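Lin1909 protein (Listeria innocua, PDB 3FIJ) is of unknown function but probably acts as a gamma-glutamyl-gamma-aminobutyrate hydrolase of the class I glutamine amidotransferase-like fold, and binds manganese. Local coordinates at residues S134-K139 and D197-A202; A99-A104 and M118-V123; Q71-Q76 and G127-D132; P209-G214 and F233-D238. One frame throughout, in Å; residues are numbered along the deposited sequence.

Contact 1 of 4, residues S134-K139 and D197-A202; sequences SQVETK and DGMIEA. With MN (manganese (II) ion), chain I.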
loop_
_atom_site.group_PDB
_atom_site.type_symbol
_atom_site.label_atom_id
_atom_site.label_comp_id
_atom_site.label_asym_id
_atom_site.label_seq_id
_atom_site.Cartn_x
_atom_site.Cartn_y
_atom_site.Cartn_z
ATOM N N SER A 134 3.404 -24.315 -17.469
ATOM C CA SER A 134 4.221 -25.359 -16.851
ATOM C C SER A 134 3.826 -26.781 -17.278
ATOM O O SER A 134 4.576 -27.738 -17.041
ATOM C CB SER A 134 4.128 -25.280 -15.324
ATOM O OG SER A 134 2.969 -25.948 -14.854
ATOM N N GLN A 135 2.662 -26.922 -17.908
ATOM C CA GLN A 135 2.174 -28.237 -18.315
ATOM C C GLN A 135 2.478 -28.671 -19.750
ATOM O O GLN A 135 2.221 -29.825 -20.117
ATOM C CB GLN A 135 0.669 -28.307 -18.054
ATOM C CG GLN A 135 0.306 -28.273 -16.566
ATOM C CD GLN A 135 -1.146 -27.887 -16.323
ATOM O OE1 GLN A 135 -2.002 -28.051 -17.194
ATOM N NE2 GLN A 135 -1.428 -27.381 -15.132
ATOM N N VAL A 136 3.021 -27.772 -20.565
ATOM C CA VAL A 136 3.329 -28.144 -21.940
ATOM C C VAL A 136 4.548 -29.054 -21.909
ATOM O O VAL A 136 5.524 -28.778 -21.213
ATOM C CB VAL A 136 3.592 -26.904 -22.836
ATOM C CG1 VAL A 136 2.347 -26.022 -22.870
ATOM C CG2 VAL A 136 4.773 -26.114 -22.312
ATOM N N GLU A 137 4.468 -30.154 -22.649
ATOM C CA GLU A 137 5.539 -31.140 -22.695
ATOM C C GLU A 137 6.913 -30.558 -22.957
ATOM O O GLU A 137 7.898 -31.007 -22.373
ATOM C CB GLU A 137 5.238 -32.214 -23.747
ATOM C CG GLU A 137 3.970 -33.019 -23.475
ATOM C CD GLU A 137 2.695 -32.268 -23.841
ATOM O OE1 GLU A 137 1.596 -32.808 -23.587
ATOM O OE2 GLU A 137 2.789 -31.145 -24.387
ATOM N N THR A 138 6.987 -29.561 -23.830
ATOM C CA THR A 138 8.268 -28.950 -24.158
ATOM C C THR A 138 8.363 -27.516 -23.640
ATOM O O THR A 138 7.363 -26.800 -23.591
ATOM C CB THR A 138 8.483 -28.962 -25.669
ATOM O OG1 THR A 138 9.774 -28.417 -25.976
ATOM C CG2 THR A 138 7.391 -28.142 -26.354
ATOM N N LYS A 139 9.567 -27.101 -23.251
ATOM C CA LYS A 139 9.787 -25.755 -22.724
ATOM C C LYS A 139 9.227 -24.706 -23.685
ATOM O O LYS A 139 9.613 -24.638 -24.855
ATOM C CB LYS A 139 11.283 -25.500 -22.504
ATOM C CG LYS A 139 11.619 -24.370 -21.521
ATOM C CD LYS A 139 11.123 -24.693 -20.110
ATOM C CE LYS A 139 11.914 -23.953 -19.029
ATOM N NZ LYS A 139 11.860 -22.467 -19.144
ATOM N N ASP A 197 8.151 -21.855 -30.471
ATOM C CA ASP A 197 8.029 -22.996 -29.575
ATOM C C ASP A 197 6.857 -23.891 -29.972
ATOM O O ASP A 197 6.532 -24.851 -29.274
ATOM C CB ASP A 197 7.871 -22.521 -28.129
ATOM C CG ASP A 197 6.689 -21.582 -27.942
ATOM O OD1 ASP A 197 6.022 -21.252 -28.947
ATOM O OD2 ASP A 197 6.430 -21.173 -26.787
ATOM N N GLY A 198 6.230 -23.571 -31.098
ATOM C CA GLY A 198 5.107 -24.359 -31.577
ATOM C C GLY A 198 3.727 -24.031 -31.010
ATOM O O GLY A 198 2.724 -24.562 -31.495
HETATM N N MSE A 199 3.647 -23.175 -29.996
HETATM C CA MSE A 199 2.345 -22.844 -29.427
HETATM C C MSE A 199 1.433 -22.111 -30.425
HETATM O O MSE A 199 1.893 -21.354 -31.277
HETATM C CB MSE A 199 2.532 -22.030 -28.145
HETATM C CG MSE A 199 3.235 -22.797 -27.036
HETATM SE SE MSE A 199 2.228 -24.379 -26.413
HETATM C CE MSE A 199 3.114 -25.729 -27.469
ATOM N N ILE A 200 0.133 -22.355 -30.312
ATOM C CA ILE A 200 -0.861 -21.768 -31.203
ATOM C C ILE A 200 -1.189 -20.311 -30.896
ATOM O O ILE A 200 -1.669 -19.987 -29.806
ATOM C CB ILE A 200 -2.158 -22.603 -31.158
ATOM C CG1 ILE A 200 -1.879 -23.985 -31.746
ATOM C CG2 ILE A 200 -3.268 -21.896 -31.921
ATOM C CD1 ILE A 200 -2.911 -25.031 -31.382
ATOM N N GLU A 201 -0.949 -19.445 -31.875
ATOM C CA GLU A 201 -1.183 -18.006 -31.731
ATOM C C GLU A 201 -2.365 -17.473 -32.533
ATOM O O GLU A 201 -2.919 -16.418 -32.206
ATOM C CB GLU A 201 0.084 -17.234 -32.115
ATOM C CG GLU A 201 1.220 -17.302 -31.092
ATOM C CD GLU A 201 0.932 -16.527 -29.803
ATOM O OE1 GLU A 201 0.400 -15.395 -29.874
ATOM O OE2 GLU A 201 1.253 -17.041 -28.709
ATOM N N ALA A 202 -2.755 -18.194 -33.579
ATOM C CA ALA A 202 -3.875 -17.773 -34.412
ATOM C C ALA A 202 -4.634 -18.961 -35.002
ATOM O O ALA A 202 -4.043 -19.932 -35.489
ATOM C CB ALA A 202 -3.378 -16.854 -35.535
HETATM MN MN MN I . 1.780 -15.773 -26.718
HETATM O O HOH W 1 0.487 -14.077 -27.479
#

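Contact 2 of 4, residues A99-A104 and M118-V123; sequences ALVRAA and MQLVNV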
loop_
_atom_site.group_PDB
_atom_site.type_symbol
_atom_site.label_atom_id
_atom_site.label_comp_id
_atom_site.label_asym_id
_atom_site.label_seq_id
_atom_site.Cartn_x
_atom_site.Cartn_y
_atom_site.Cartn_z
ATOM N N ALA A 99 -22.728 -19.518 -25.591
ATOM C CA ALA A 99 -24.040 -19.281 -26.189
ATOM C C ALA A 99 -23.969 -18.197 -27.262
ATOM O O ALA A 99 -24.684 -18.260 -28.262
ATOM C CB ALA A 99 -25.050 -18.890 -25.104
ATOM N N LEU A 100 -23.109 -17.202 -27.051
ATOM C CA LEU A 100 -22.954 -16.121 -28.022
ATOM C C LEU A 100 -22.342 -16.589 -29.339
ATOM O O LEU A 100 -22.876 -16.275 -30.403
ATOM C CB LEU A 100 -22.094 -14.970 -27.463
ATOM C CG LEU A 100 -22.650 -13.988 -26.421
ATOM C CD1 LEU A 100 -21.564 -12.977 -26.052
ATOM C CD2 LEU A 100 -23.857 -13.265 -26.959
ATOM N N VAL A 101 -21.234 -17.330 -29.289
ATOM C CA VAL A 101 -20.614 -17.780 -30.540
ATOM C C VAL A 101 -21.549 -18.700 -31.321
ATOM O O VAL A 101 -21.629 -18.612 -32.547
ATOM C CB VAL A 101 -19.235 -18.495 -30.328
ATOM C CG1 VAL A 101 -18.455 -17.818 -29.207
ATOM C CG2 VAL A 101 -19.419 -19.961 -30.078
ATOM N N ARG A 102 -22.270 -19.568 -30.619
ATOM C CA ARG A 102 -23.212 -20.467 -31.282
ATOM C C ARG A 102 -24.318 -19.668 -31.973
ATOM O O ARG A 102 -24.659 -19.933 -33.128
ATOM C CB ARG A 102 -23.798 -21.461 -30.269
ATOM C CG ARG A 102 -22.756 -22.479 -29.822
ATOM C CD ARG A 102 -23.189 -23.378 -28.663
ATOM N NE ARG A 102 -22.116 -24.317 -28.334
ATOM C CZ ARG A 102 -22.154 -25.195 -27.339
ATOM N NH1 ARG A 102 -23.224 -25.272 -26.553
ATOM N NH2 ARG A 102 -21.111 -25.990 -27.126
ATOM N N ALA A 103 -24.865 -18.678 -31.272
ATOM C CA ALA A 103 -25.909 -17.841 -31.848
ATOM C C ALA A 103 -25.342 -17.019 -33.005
ATOM O O ALA A 103 -26.031 -16.781 -33.993
ATOM C CB ALA A 103 -26.499 -16.915 -30.778
ATOM N N ALA A 104 -24.085 -16.589 -32.873
ATOM C CA ALA A 104 -23.409 -15.797 -33.904
ATOM C C ALA A 104 -23.130 -16.662 -35.131
ATOM O O ALA A 104 -23.251 -16.215 -36.270
ATOM C CB ALA A 104 -22.099 -15.231 -33.356
HETATM N N MSE A 118 -10.168 -16.492 -28.175
HETATM C CA MSE A 118 -9.797 -17.544 -29.115
HETATM C C MSE A 118 -9.833 -18.906 -28.413
HETATM O O MSE A 118 -10.113 -19.935 -29.023
HETATM C CB MSE A 118 -8.388 -17.277 -29.662
HETATM C CG MSE A 118 -7.888 -18.302 -30.675
HETATM SE SE MSE A 118 -5.957 -18.155 -30.982
HETATM C CE MSE A 118 -5.349 -19.206 -29.437
ATOM N N GLN A 119 -9.530 -18.907 -27.120
ATOM C CA GLN A 119 -9.551 -20.149 -26.372
ATOM C C GLN A 119 -10.985 -20.534 -26.026
ATOM O O GLN A 119 -11.308 -21.722 -25.909
ATOM C CB GLN A 119 -8.710 -20.021 -25.103
ATOM C CG GLN A 119 -7.243 -19.815 -25.411
ATOM C CD GLN A 119 -6.376 -19.868 -24.182
ATOM O OE1 GLN A 119 -5.157 -19.706 -24.263
ATOM N NE2 GLN A 119 -6.996 -20.092 -23.030
ATOM N N LEU A 120 -11.848 -19.538 -25.858
ATOM C CA LEU A 120 -13.237 -19.834 -25.545
ATOM C C LEU A 120 -13.911 -20.448 -26.780
ATOM O O LEU A 120 -14.722 -21.366 -26.672
ATOM C CB LEU A 120 -13.977 -18.574 -25.103
ATOM C CG LEU A 120 -15.440 -18.858 -24.764
ATOM C CD1 LEU A 120 -15.810 -18.125 -23.517
ATOM C CD2 LEU A 120 -16.344 -18.479 -25.935
ATOM N N VAL A 121 -13.570 -19.946 -27.959
ATOM C CA VAL A 121 -14.139 -20.489 -29.181
ATOM C C VAL A 121 -13.712 -21.964 -29.299
ATOM O O VAL A 121 -14.544 -22.852 -29.471
ATOM C CB VAL A 121 -13.654 -19.676 -30.398
ATOM C CG1 VAL A 121 -13.974 -20.397 -31.705
ATOM C CG2 VAL A 121 -14.302 -18.316 -30.373
ATOM N N ASN A 122 -12.415 -22.220 -29.177
ATOM C CA ASN A 122 -11.892 -23.575 -29.272
ATOM C C ASN A 122 -12.659 -24.536 -28.341
ATOM O O ASN A 122 -13.084 -25.617 -28.759
ATOM C CB ASN A 122 -10.394 -23.564 -28.942
ATOM C CG ASN A 122 -9.708 -24.874 -29.297
ATOM O OD1 ASN A 122 -9.313 -25.643 -28.414
ATOM N ND2 ASN A 122 -9.566 -25.135 -30.597
ATOM N N VAL A 123 -12.844 -24.132 -27.087
ATOM C CA VAL A 123 -13.567 -24.939 -26.113
ATOM C C VAL A 123 -15.029 -25.121 -26.519
ATOM O O VAL A 123 -15.546 -26.234 -26.520
ATOM C CB VAL A 123 -13.520 -24.285 -24.702
ATOM C CG1 VAL A 123 -14.412 -25.069 -23.723
ATOM C CG2 VAL A 123 -12.076 -24.238 -24.194
#

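Contact 3 of 4, residues Q71-Q76 and G127-D132; sequences QDITPQ and GTLYQD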
loop_
_atom_site.group_PDB
_atom_site.type_symbol
_atom_site.label_atom_id
_atom_site.label_comp_id
_atom_site.label_asym_id
_atom_site.label_seq_id
_atom_site.Cartn_x
_atom_site.Cartn_y
_atom_site.Cartn_z
ATOM N N GLN A 71 -10.301 -13.869 -17.780
ATOM C CA GLN A 71 -9.874 -15.028 -17.012
ATOM C C GLN A 71 -9.847 -16.339 -17.780
ATOM O O GLN A 71 -10.403 -16.454 -18.874
ATOM C CB GLN A 71 -10.790 -15.185 -15.803
ATOM C CG GLN A 71 -10.695 -14.039 -14.825
ATOM C CD GLN A 71 -11.774 -14.099 -13.780
ATOM O OE1 GLN A 71 -11.656 -13.483 -12.719
ATOM N NE2 GLN A 71 -12.845 -14.834 -14.074
ATOM N N ASP A 72 -9.194 -17.330 -17.184
ATOM C CA ASP A 72 -9.117 -18.660 -17.769
ATOM C C ASP A 72 -10.537 -19.213 -17.859
ATOM O O ASP A 72 -11.402 -18.844 -17.074
ATOM C CB ASP A 72 -8.271 -19.583 -16.888
ATOM C CG ASP A 72 -6.873 -19.051 -16.662
ATOM O OD1 ASP A 72 -6.396 -18.265 -17.508
ATOM O OD2 ASP A 72 -6.250 -19.423 -15.645
ATOM N N ILE A 73 -10.766 -20.093 -18.822
ATOM C CA ILE A 73 -12.067 -20.706 -19.011
ATOM C C ILE A 73 -12.223 -21.832 -17.995
ATOM O O ILE A 73 -11.266 -22.565 -17.729
ATOM C CB ILE A 73 -12.176 -21.265 -20.434
ATOM C CG1 ILE A 73 -12.228 -20.093 -21.422
ATOM C CG2 ILE A 73 -13.389 -22.176 -20.545
ATOM C CD1 ILE A 73 -11.442 -20.324 -22.686
ATOM N N THR A 74 -13.421 -21.975 -17.428
ATOM C CA THR A 74 -13.627 -23.011 -16.425
ATOM C C THR A 74 -13.252 -24.337 -17.062
ATOM O O THR A 74 -13.723 -24.675 -18.151
ATOM C CB THR A 74 -15.087 -23.050 -15.906
ATOM O OG1 THR A 74 -15.879 -23.890 -16.748
ATOM C CG2 THR A 74 -15.677 -21.654 -15.884
ATOM N N PRO A 75 -12.376 -25.096 -16.389
ATOM C CA PRO A 75 -11.903 -26.394 -16.877
ATOM C C PRO A 75 -13.003 -27.417 -17.144
ATOM O O PRO A 75 -12.929 -28.189 -18.101
ATOM C CB PRO A 75 -10.906 -26.829 -15.793
ATOM C CG PRO A 75 -11.414 -26.154 -14.549
ATOM C CD PRO A 75 -11.848 -24.800 -15.043
ATOM N N GLN A 76 -14.024 -27.402 -16.299
ATOM C CA GLN A 76 -15.157 -28.311 -16.423
ATOM C C GLN A 76 -15.718 -28.269 -17.845
ATOM O O GLN A 76 -16.205 -29.281 -18.358
ATOM C CB GLN A 76 -16.230 -27.888 -15.428
ATOM C CG GLN A 76 -15.649 -27.369 -14.112
ATOM C CD GLN A 76 -15.131 -28.488 -13.255
ATOM O OE1 GLN A 76 -14.966 -29.606 -13.734
ATOM N NE2 GLN A 76 -14.873 -28.205 -11.984
ATOM N N GLY A 127 -12.702 -28.282 -28.348
ATOM C CA GLY A 127 -11.255 -28.380 -28.195
ATOM C C GLY A 127 -10.868 -28.394 -26.731
ATOM O O GLY A 127 -11.739 -28.408 -25.868
ATOM N N THR A 128 -9.571 -28.413 -26.439
ATOM C CA THR A 128 -9.111 -28.409 -25.051
ATOM C C THR A 128 -7.983 -27.402 -24.891
ATOM O O THR A 128 -7.493 -26.849 -25.878
ATOM C CB THR A 128 -8.608 -29.807 -24.590
ATOM O OG1 THR A 128 -7.464 -30.191 -25.359
ATOM C CG2 THR A 128 -9.704 -30.853 -24.765
ATOM N N LEU A 129 -7.564 -27.173 -23.648
ATOM C CA LEU A 129 -6.498 -26.217 -23.368
ATOM C C LEU A 129 -5.491 -26.749 -22.357
ATOM O O LEU A 129 -5.799 -27.656 -21.588
ATOM C CB LEU A 129 -7.102 -24.940 -22.780
ATOM C CG LEU A 129 -8.328 -24.305 -23.434
ATOM C CD1 LEU A 129 -8.859 -23.182 -22.535
ATOM C CD2 LEU A 129 -7.960 -23.788 -24.811
ATOM N N TYR A 130 -4.284 -26.192 -22.366
ATOM C CA TYR A 130 -3.291 -26.546 -21.361
ATOM C C TYR A 130 -3.662 -25.559 -20.256
ATOM O O TYR A 130 -3.815 -24.368 -20.529
ATOM C CB TYR A 130 -1.862 -26.239 -21.819
ATOM C CG TYR A 130 -1.266 -27.232 -22.785
ATOM C CD1 TYR A 130 -1.326 -27.014 -24.158
ATOM C CD2 TYR A 130 -0.631 -28.399 -22.324
ATOM C CE1 TYR A 130 -0.772 -27.921 -25.052
ATOM C CE2 TYR A 130 -0.075 -29.318 -23.212
ATOM C CZ TYR A 130 -0.151 -29.069 -24.574
ATOM O OH TYR A 130 0.392 -29.959 -25.462
ATOM N N GLN A 131 -3.815 -26.035 -19.027
ATOM C CA GLN A 131 -4.181 -25.163 -17.917
ATOM C C GLN A 131 -3.094 -24.175 -17.486
ATOM O O GLN A 131 -3.404 -23.130 -16.909
ATOM C CB GLN A 131 -4.633 -26.009 -16.726
ATOM C CG GLN A 131 -5.998 -26.625 -16.932
ATOM C CD GLN A 131 -6.534 -27.309 -15.694
ATOM O OE1 GLN A 131 -6.316 -26.849 -14.566
ATOM N NE2 GLN A 131 -7.263 -28.402 -15.896
ATOM N N ASP A 132 -1.829 -24.501 -17.765
ATOM C CA ASP A 132 -0.709 -23.621 -17.416
ATOM C C ASP A 132 0.498 -23.906 -18.305
ATOM O O ASP A 132 0.657 -25.024 -18.812
ATOM C CB ASP A 132 -0.314 -23.794 -15.942
ATOM C CG ASP A 132 0.818 -22.859 -15.520
ATOM O OD1 ASP A 132 0.675 -21.627 -15.683
ATOM O OD2 ASP A 132 1.851 -23.349 -15.015
#

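Contact 4 of 4, residues P209-G214 and F233-D238; sequences PSWYLG and FQALVD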
loop_
_atom_site.group_PDB
_atom_site.type_symbol
_atom_site.label_atom_id
_atom_site.label_comp_id
_atom_site.label_asym_id
_atom_site.label_seq_id
_atom_site.Cartn_x
_atom_site.Cartn_y
_atom_site.Cartn_z
ATOM N N PRO A 209 -19.851 -21.228 -41.054
ATOM C CA PRO A 209 -20.892 -20.332 -41.557
ATOM C C PRO A 209 -20.556 -18.865 -41.300
ATOM O O PRO A 209 -21.255 -17.971 -41.780
ATOM C CB PRO A 209 -22.130 -20.790 -40.792
ATOM C CG PRO A 209 -21.560 -21.217 -39.481
ATOM C CD PRO A 209 -20.332 -21.998 -39.893
ATOM N N SER A 210 -19.483 -18.622 -40.544
ATOM C CA SER A 210 -19.060 -17.259 -40.223
ATOM C C SER A 210 -17.582 -17.011 -40.491
ATOM O O SER A 210 -16.758 -17.913 -40.382
ATOM C CB SER A 210 -19.321 -16.938 -38.743
ATOM O OG SER A 210 -20.694 -16.992 -38.406
ATOM N N TRP A 211 -17.261 -15.772 -40.845
ATOM C CA TRP A 211 -15.880 -15.354 -41.056
ATOM C C TRP A 211 -15.322 -15.401 -39.630
ATOM O O TRP A 211 -16.007 -15.009 -38.682
ATOM C CB TRP A 211 -15.860 -13.919 -41.581
ATOM C CG TRP A 211 -14.494 -13.314 -41.751
ATOM C CD1 TRP A 211 -13.761 -13.257 -42.901
ATOM C CD2 TRP A 211 -13.725 -12.648 -40.743
ATOM N NE1 TRP A 211 -12.582 -12.582 -42.676
ATOM C CE2 TRP A 211 -12.540 -12.195 -41.368
ATOM C CE3 TRP A 211 -13.932 -12.373 -39.391
ATOM C CZ2 TRP A 211 -11.553 -11.500 -40.666
ATOM C CZ3 TRP A 211 -12.953 -11.680 -38.693
ATOM C CH2 TRP A 211 -11.779 -11.244 -39.336
ATOM N N TYR A 212 -14.099 -15.879 -39.459
ATOM C CA TYR A 212 -13.555 -15.969 -38.117
ATOM C C TYR A 212 -12.047 -15.857 -38.041
ATOM O O TYR A 212 -11.319 -16.493 -38.809
ATOM C CB TYR A 212 -13.974 -17.296 -37.462
ATOM C CG TYR A 212 -13.290 -17.555 -36.136
ATOM C CD1 TYR A 212 -13.631 -16.819 -35.004
ATOM C CD2 TYR A 212 -12.268 -18.506 -36.021
ATOM C CE1 TYR A 212 -12.981 -17.017 -33.792
ATOM C CE2 TYR A 212 -11.607 -18.713 -34.804
ATOM C CZ TYR A 212 -11.972 -17.960 -33.694
ATOM O OH TYR A 212 -11.346 -18.132 -32.478
ATOM N N LEU A 213 -11.590 -15.048 -37.093
ATOM C CA LEU A 213 -10.171 -14.879 -36.845
ATOM C C LEU A 213 -9.944 -14.859 -35.337
ATOM O O LEU A 213 -10.533 -14.038 -34.616
ATOM C CB LEU A 213 -9.639 -13.578 -37.446
ATOM C CG LEU A 213 -8.155 -13.363 -37.073
ATOM C CD1 LEU A 213 -7.325 -14.531 -37.600
ATOM C CD2 LEU A 213 -7.634 -12.039 -37.629
ATOM N N GLY A 214 -9.097 -15.769 -34.865
ATOM C CA GLY A 214 -8.781 -15.828 -33.450
ATOM C C GLY A 214 -7.283 -15.640 -33.281
ATOM O O GLY A 214 -6.501 -16.352 -33.918
ATOM N N PHE A 233 -9.034 -5.250 -36.657
ATOM C CA PHE A 233 -10.353 -4.774 -36.271
ATOM C C PHE A 233 -11.110 -4.244 -37.489
ATOM O O PHE A 233 -12.343 -4.339 -37.556
ATOM C CB PHE A 233 -10.249 -3.684 -35.208
ATOM C CG PHE A 233 -9.584 -4.133 -33.940
ATOM C CD1 PHE A 233 -8.219 -3.949 -33.750
ATOM C CD2 PHE A 233 -10.324 -4.759 -32.936
ATOM C CE1 PHE A 233 -7.599 -4.380 -32.587
ATOM C CE2 PHE A 233 -9.712 -5.194 -31.766
ATOM C CZ PHE A 233 -8.344 -5.003 -31.594
ATOM N N GLN A 234 -10.372 -3.692 -38.452
ATOM C CA GLN A 234 -10.977 -3.155 -39.669
ATOM C C GLN A 234 -11.659 -4.290 -40.415
ATOM O O GLN A 234 -12.797 -4.152 -40.876
ATOM C CB GLN A 234 -9.915 -2.513 -40.566
ATOM C CG GLN A 234 -10.487 -1.819 -41.800
ATOM C CD GLN A 234 -11.455 -0.701 -41.444
ATOM O OE1 GLN A 234 -11.072 0.301 -40.830
ATOM N NE2 GLN A 234 -12.716 -0.868 -41.822
ATOM N N ALA A 235 -10.960 -5.418 -40.519
ATOM C CA ALA A 235 -11.493 -6.595 -41.203
ATOM C C ALA A 235 -12.803 -7.048 -40.550
ATOM O O ALA A 235 -13.781 -7.334 -41.237
ATOM C CB ALA A 235 -10.468 -7.719 -41.174
ATOM N N LEU A 236 -12.829 -7.113 -39.224
ATOM C CA LEU A 236 -14.046 -7.519 -38.524
ATOM C C LEU A 236 -15.208 -6.601 -38.896
ATOM O O LEU A 236 -16.305 -7.063 -39.184
ATOM C CB LEU A 236 -13.846 -7.472 -37.008
ATOM C CG LEU A 236 -15.156 -7.644 -36.231
ATOM C CD1 LEU A 236 -15.736 -9.044 -36.486
ATOM C CD2 LEU A 236 -14.905 -7.426 -34.744
ATOM N N VAL A 237 -14.962 -5.294 -38.884
ATOM C CA VAL A 237 -16.004 -4.335 -39.222
ATOM C C VAL A 237 -16.378 -4.407 -40.701
ATOM O O VAL A 237 -17.559 -4.333 -41.046
ATOM C CB VAL A 237 -15.578 -2.891 -38.854
ATOM C CG1 VAL A 237 -16.543 -1.876 -39.476
ATOM C CG2 VAL A 237 -15.557 -2.736 -37.333
ATOM N N ASP A 238 -15.382 -4.549 -41.574
ATOM C CA ASP A 238 -15.652 -4.652 -43.009
ATOM C C ASP A 238 -16.533 -5.861 -43.270
ATOM O O ASP A 238 -17.521 -5.791 -44.001
ATOM C CB ASP A 238 -14.356 -4.818 -43.812
ATOM C CG ASP A 238 -13.551 -3.544 -43.892
ATOM O OD1 ASP A 238 -14.135 -2.465 -43.646
ATOM O OD2 ASP A 238 -12.344 -3.616 -44.212
#

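Contact 1 of 4, residues S134-K139 and D197-A202
The carboxylate of Asp197, whose CB lies 4.3 Å from Lys139 O, has several hydrogen-bond partners. Met199 N comes to OD1 from above the carboxylate plane, 60° out of it, at 3.2 Å, closing an Asx turn. OD1 also pairs with Thr195 OG1, while OD2 bonds Leu141 N and His143 NE2. A second carboxylate, that of Glu201, binds manganese through OE2 alone at 2.4 Å; its OE1 stands 3.5 Å from the ion and instead accepts from a water. This water bridges ion and carboxylate, lying 2.3 Å from the metal, so Glu201 is gripped at both oxygens.

The site illustrates how a second shell sets up a first. His143, His154, Ser176, His178 and Glu201 complete the metal site, and Asp197 holds the imidazole nitrogen of His143 remote from the ion, fixing the ring's rotation and probably polarising it. Glu201 itself sits on strand 200-205 of the central mixed sheet, whereas residues 134-139 form a loop beyond strand 129-130.

Between the loop 134-139 and the turn that leads into strand 200-205 the meeting is slight and mostly apolar. Val136 CG1 reaches the selenium of selenomethionine Met199 at 3.9 Å, the two side chains meeting at a slant. Met199 does this by bending at chi2 (-63°) and again at chi3, which brings its end nearer than its CB direction would suggest; Phe181 packs against it too. Thr138 CG2 makes a looser approach to Asp197 O, at 4.5 Å. At the outer edge, Lys139 packs on Gln84 of a second subunit.

Contact 2 of 4, residues A99-A104 and M118-V123
Val101 meets Leu120 and Val121 through apolar contact, and nearly all of it passes through one methyl group. Val101 CG1 lies 3.9 Å from Leu120 CD2 and 4.3 Å from Val121 CG2, so a single branch of the valine addresses two consecutive residues of the facing helix. The CB of Val101 is directed toward that helix, with CG1 anti to its carbonyl carbon (chi1 -37°) and thereby carried toward the neighbour. Leu120 sends its chain the other way round, with CG anti to the backbone N, and presents CD2 to the valine, the two side chains lying askew. The same leucine packs on Asp94, Glu97 and Ile98, one to two turns earlier on helix 91-106. Beneath the seam Leu67 of strand 64-67 touches both Val101 and Val121, closing the contact from the sheet side. The CA atoms of Val101 and Val121 are 7.1 Å apart, a close approach consistent with a valine on each side.

No hydrogen bond links the two segments; those within each helix are backbone bonds. Ala104 N to Leu100 O, at 2.8 Å, is one of those that keep the turns regular. Arg102, on the more exposed flank, extends toward the neighbouring helix and bonds Ala124 O through NH2.

Helix 91-106 is the crossover of a beta-alpha-beta unit linking parallel strands 64-67 and 111-114, and helix 116-124 follows the latter strand directly. Helices packed side by side on a parallel sheet in this way belong to the class I glutamine amidotransferase fold, where the strand-helix junction, here Cys115, probably supplies the nucleophile.

Contact 3 of 4, residues Q71-Q76 and G127-D132
Ile73 and Leu129 make a buried van der Waals contact between the loop that leaves strand 64-67 and the short strand 129-130, and a proline-glutamine contact extends it. The CD1 methyls of Ile73 and Leu129 meet end to end at 3.9 Å, the two side chains crossing at about a right angle. Both also rest on Gln119 of helix 116-124, and Leu129 reaches Val123 as well, so the methyl pair fills the angle between loop, strand and helix.

Strand 129-130 pairs antiparallel with strand 181-182, forming a two-stranded ribbon apart from the central mixed sheet; Tyr130 and Phe181 share backbone hydrogen bonds across it. The loop 71-76 therefore ties this ribbon to the parallel alpha/beta part of the fold, with Asp94 of helix 91-106 accepting from Thr74 N.

The second contact is of another character. Gln131 is extended beyond CG (chi2 -172°), which carries its amide across to Pro75, where NE2 lies 4.0 Å from CB of the proline. No hydrogen bond is made between these two. The amide is instead held at both ends by the intervening chain: OE1 accepts from Ser83 N, while NE2 bonds Glu80 OE1 and Glu81 O. Three partners thus fix the rotation of a buried polar group, and Pro75 supplies an apolar surface alongside it.

Contact 4 of 4, residues P209-G214 and F233-D238
Trp211 turns its six-membered ring obliquely against the helix, meeting Ala235 CB with two adjoining atoms, CZ2 at 4.0 Å and CH2 at 4.2 Å. Its chi1 (176°) swings the indole out from the chain, and chi2 (96°) turns its benzo half to the helix. CH2 also comes within 4.3 Å of Leu236 N. Leu236 directs its CB away from the loop, yet its CD1 remains 4.4 Å from Trp211 CZ3, a looser contact beside that with alanine. The ring lies close to the helix backbone at Ala235, whose side chain is a single methyl. NE1 of the indole has a weak hydrogen bond with Glu163 OE2.

On the side chains that follow, the alternation of a strand is plain. Leu213 points toward the helix and packs on Leu232, whereas Tyr212 points away, and one face of its ring carries Gly214 N, 3.8 Å above the plane and offset toward the rim. The helix has its own brace one turn long, Gln234 NE2 to Asp238 OD1 at 2.8 Å.

Leu236 and Phe233 both pack on Phe112 of strand 111-114, Phe233 edge-to-face, and that strand pairs with residues 211-213. Helix 227-241 thus lies over one face of the central sheet, as an outer layer of an alpha/beta/alpha sandwich.

How the contacts relate
Contacts 2, 3 and 4 are buried, whereas contact 1 lies at the surface, and it alone holds a metal ligand. Contacts 2 and 4 meet through apolar groups, from helices on opposite faces of the sheet, and Tyr212 OH of contact 4 packs on Val121 of contact 2. Contact 3 adds a buried amide with fixed partners, and contact 1 sets a thin apolar meeting on a segment that also carries a metal-binding carboxylate. Helix 116-124 supports contacts 2 and 3, while contacts 1 and 4 draw on neighbouring strands 200-205 and 212-215. Tyr130 and Glu137 probably hydrogen-bond, joining contacts 3 and 1; contacts 3 and 4 do not touch.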